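Local coordinates for HMG box-containing protein 1 (Homo sapiens, PDB 3QVE) that represses transcription by binding the promoters of target genes, regulating the cell cycle and Wnt signalling, and is represented here by its AXH domain, at residues A[58-64]-A[125-131]. Residues are numbered along the deposited sequence; the frame is centred on the assembly and turned at random. Where two conformers were deposited one is given.
With SO4 (sulfate ion), chain D; EDO (1,2-ethanediol), chain G.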
loop_
_atom_site.group_PDB
_atom_site.type_symbol
_atom_site.label_atom_id
_atom_site.label_comp_id
_atom_site.label_asym_id
_atom_site.label_seq_id
_atom_site.Cartn_x
_atom_site.Cartn_y
_atom_site.Cartn_z
ATOM N N GLY A 58 -4.282 7.605 6.375
ATOM C CA GLY A 58 -4.548 6.219 6.043
ATOM C C GLY A 58 -5.195 6.051 4.695
ATOM O O GLY A 58 -5.756 6.998 4.120
ATOM N N LEU A 59 -5.093 4.823 4.187
ATOM C CA LEU A 59 -5.664 4.452 2.888
ATOM C C LEU A 59 -6.678 3.319 3.111
ATOM O O LEU A 59 -6.318 2.246 3.584
ATOM C CB LEU A 59 -4.546 3.992 1.950
ATOM C CG LEU A 59 -3.616 5.123 1.458
ATOM C CD1 LEU A 59 -2.421 4.517 0.735
ATOM C CD2 LEU A 59 -4.357 6.102 0.571
ATOM N N LYS A 60 -7.943 3.605 2.838
ATOM C CA LYS A 60 -8.990 2.639 3.022
ATOM C C LYS A 60 -9.076 1.726 1.800
ATOM O O LYS A 60 -9.263 2.187 0.695
ATOM C CB LYS A 60 -10.306 3.351 3.250
ATOM C CG LYS A 60 -11.496 2.437 3.578
ATOM C CD LYS A 60 -12.746 3.335 3.767
ATOM C CE LYS A 60 -13.978 2.544 4.077
ATOM N NZ LYS A 60 -15.146 3.423 4.348
ATOM N N LEU A 61 -8.931 0.430 2.006
ATOM C CA LEU A 61 -9.034 -0.527 0.896
ATOM C C LEU A 61 -10.458 -0.640 0.446
ATOM O O LEU A 61 -11.347 -0.882 1.270
ATOM C CB LEU A 61 -8.551 -1.907 1.355
ATOM C CG LEU A 61 -8.604 -3.054 0.347
ATOM C CD1 LEU A 61 -7.593 -2.766 -0.754
ATOM C CD2 LEU A 61 -8.321 -4.381 1.061
ATOM N N LEU A 62 -10.682 -0.470 -0.847
ATOM C CA LEU A 62 -11.996 -0.552 -1.429
ATOM C C LEU A 62 -12.188 -1.829 -2.251
ATOM O O LEU A 62 -13.317 -2.305 -2.410
ATOM C CB LEU A 62 -12.252 0.647 -2.368
ATOM C CG LEU A 62 -12.309 2.063 -1.782
ATOM C CD1 LEU A 62 -12.776 3.067 -2.874
ATOM C CD2 LEU A 62 -13.187 2.148 -0.525
ATOM N N SER A 63 -11.123 -2.323 -2.846
ATOM C CA SER A 63 -11.219 -3.441 -3.774
ATOM C C SER A 63 -9.907 -4.136 -3.969
ATOM O O SER A 63 -8.831 -3.529 -3.764
ATOM C CB SER A 63 -11.785 -3.005 -5.126
ATOM O OG SER A 63 -10.838 -2.296 -5.876
ATOM N N HIS A 64 -9.966 -5.427 -4.334
ATOM C CA HIS A 64 -8.741 -6.201 -4.561
ATOM C C HIS A 64 -8.960 -7.299 -5.566
ATOM O O HIS A 64 -10.055 -7.805 -5.699
ATOM C CB HIS A 64 -8.227 -6.813 -3.240
ATOM C CG HIS A 64 -9.229 -7.705 -2.542
ATOM N ND1 HIS A 64 -9.372 -9.049 -2.836
ATOM C CD2 HIS A 64 -10.126 -7.440 -1.560
ATOM C CE1 HIS A 64 -10.344 -9.557 -2.083
ATOM N NE2 HIS A 64 -10.813 -8.599 -1.300
ATOM N N VAL A 125 -6.334 -9.244 5.752
ATOM C CA VAL A 125 -6.811 -7.929 5.317
ATOM C C VAL A 125 -8.202 -8.079 4.747
ATOM O O VAL A 125 -8.483 -9.077 4.081
ATOM C CB VAL A 125 -5.938 -7.329 4.183
ATOM C CG1 VAL A 125 -6.548 -6.009 3.642
ATOM C CG2 VAL A 125 -4.502 -7.090 4.645
ATOM N N HIS A 126 -9.075 -7.104 4.983
ATOM C CA HIS A 126 -10.389 -7.057 4.281
ATOM C C HIS A 126 -10.724 -5.658 3.791
ATOM O O HIS A 126 -10.258 -4.650 4.366
ATOM C CB HIS A 126 -11.539 -7.455 5.213
ATOM C CG HIS A 126 -11.414 -8.845 5.743
ATOM N ND1 HIS A 126 -11.631 -9.961 4.963
ATOM C CD2 HIS A 126 -11.016 -9.297 6.954
ATOM C CE1 HIS A 126 -11.401 -11.045 5.684
ATOM N NE2 HIS A 126 -11.033 -10.669 6.897
ATOM N N ILE A 127 -11.604 -5.611 2.793
ATOM C CA ILE A 127 -12.188 -4.356 2.319
ATOM C C ILE A 127 -12.736 -3.567 3.529
ATOM O O ILE A 127 -13.353 -4.121 4.457
ATOM C CB ILE A 127 -13.266 -4.609 1.263
ATOM C CG1 ILE A 127 -12.621 -5.199 -0.013
ATOM C CG2 ILE A 127 -14.046 -3.291 0.966
ATOM C CD1 ILE A 127 -13.606 -5.775 -1.059
ATOM N N GLY A 128 -12.449 -2.281 3.543
ATOM C CA GLY A 128 -12.789 -1.439 4.672
ATOM C C GLY A 128 -11.605 -1.130 5.558
ATOM O O GLY A 128 -11.628 -0.136 6.257
ATOM N N ASP A 129 -10.586 -1.997 5.579
ATOM C CA ASP A 129 -9.414 -1.748 6.410
ATOM C C ASP A 129 -8.710 -0.445 6.014
ATOM O O ASP A 129 -8.489 -0.166 4.835
ATOM C CB ASP A 129 -8.434 -2.937 6.338
ATOM C CG ASP A 129 -8.966 -4.202 7.088
ATOM O OD1 ASP A 129 -10.013 -4.129 7.762
ATOM O OD2 ASP A 129 -8.329 -5.264 7.000
ATOM N N VAL A 130 -8.338 0.335 7.024
ATOM C CA VAL A 130 -7.603 1.559 6.807
ATOM C C VAL A 130 -6.139 1.263 7.065
ATOM O O VAL A 130 -5.711 0.970 8.204
ATOM C CB VAL A 130 -8.138 2.705 7.683
ATOM C CG1 VAL A 130 -7.212 3.955 7.567
ATOM C CG2 VAL A 130 -9.616 3.013 7.324
ATOM N N CYS A 131 -5.369 1.342 5.989
ATOM C CA CYS A 131 -3.969 0.990 6.003
ATOM C C CYS A 131 -3.145 2.265 6.301
ATOM O O CYS A 131 -3.168 3.238 5.537
ATOM C CB CYS A 131 -3.611 0.376 4.664
ATOM S SG CYS A 131 -4.529 -1.152 4.380
HETATM S S SO4 D . -13.137 -9.012 1.688
HETATM O O1 SO4 D . -13.337 -9.446 0.323
HETATM O O2 SO4 D . -14.234 -8.238 2.225
HETATM O O3 SO4 D . -12.701 -10.093 2.556
HETATM O O4 SO4 D . -12.022 -8.106 1.658
HETATM C C1 EDO G . -8.635 -3.433 -7.639
HETATM O O1 EDO G . -9.963 -3.331 -8.194
HETATM C C2 EDO G . -7.758 -2.595 -8.567
HETATM O O2 EDO G . -7.933 -2.917 -9.976
#
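L59 and C131 satisfy each other twice, as an antiparallel hydrogen-bonded pair should: L59 N gives to C131 O at 2.8 Å, and C131 N returns to L59 O at 2.7 Å. The next pair, K60 with V130, is non-hydrogen-bonded; the backbone of K60 bonds instead with D80 on strand 72-80. Pairing then continues past the short strand into a type II turn, where L61 N meets D129 O at 2.9 Å and G128 N meets L61 O in a nearly straight bond (170°). The turn closes through D129 N to H126 O, while D129 OD2 accepts H126 N at 2.8 Å, from above the carboxylate plane, and also forms a salt bridge with K104. Beside these bonds the L61 side chain, with CG trans to its own N (chi1 179°), carries CD2 to V125 CG1, and F109 touches both side chains. At the H64 end of the strand, I127 CG1 lies at the edge of the H64 ring, near its plane. A sulfate, probably from the crystallisation liquor, joins the two segments here: its O4 accepts I127 N and H64 NE2, which also reaches O1, while H126 ND1 gives to O3 at 2.6 Å. A type II turn leading into strand 130-131, paired antiparallel with strand 59-69, forms one edge of the six-stranded antiparallel sheet of this AXH domain.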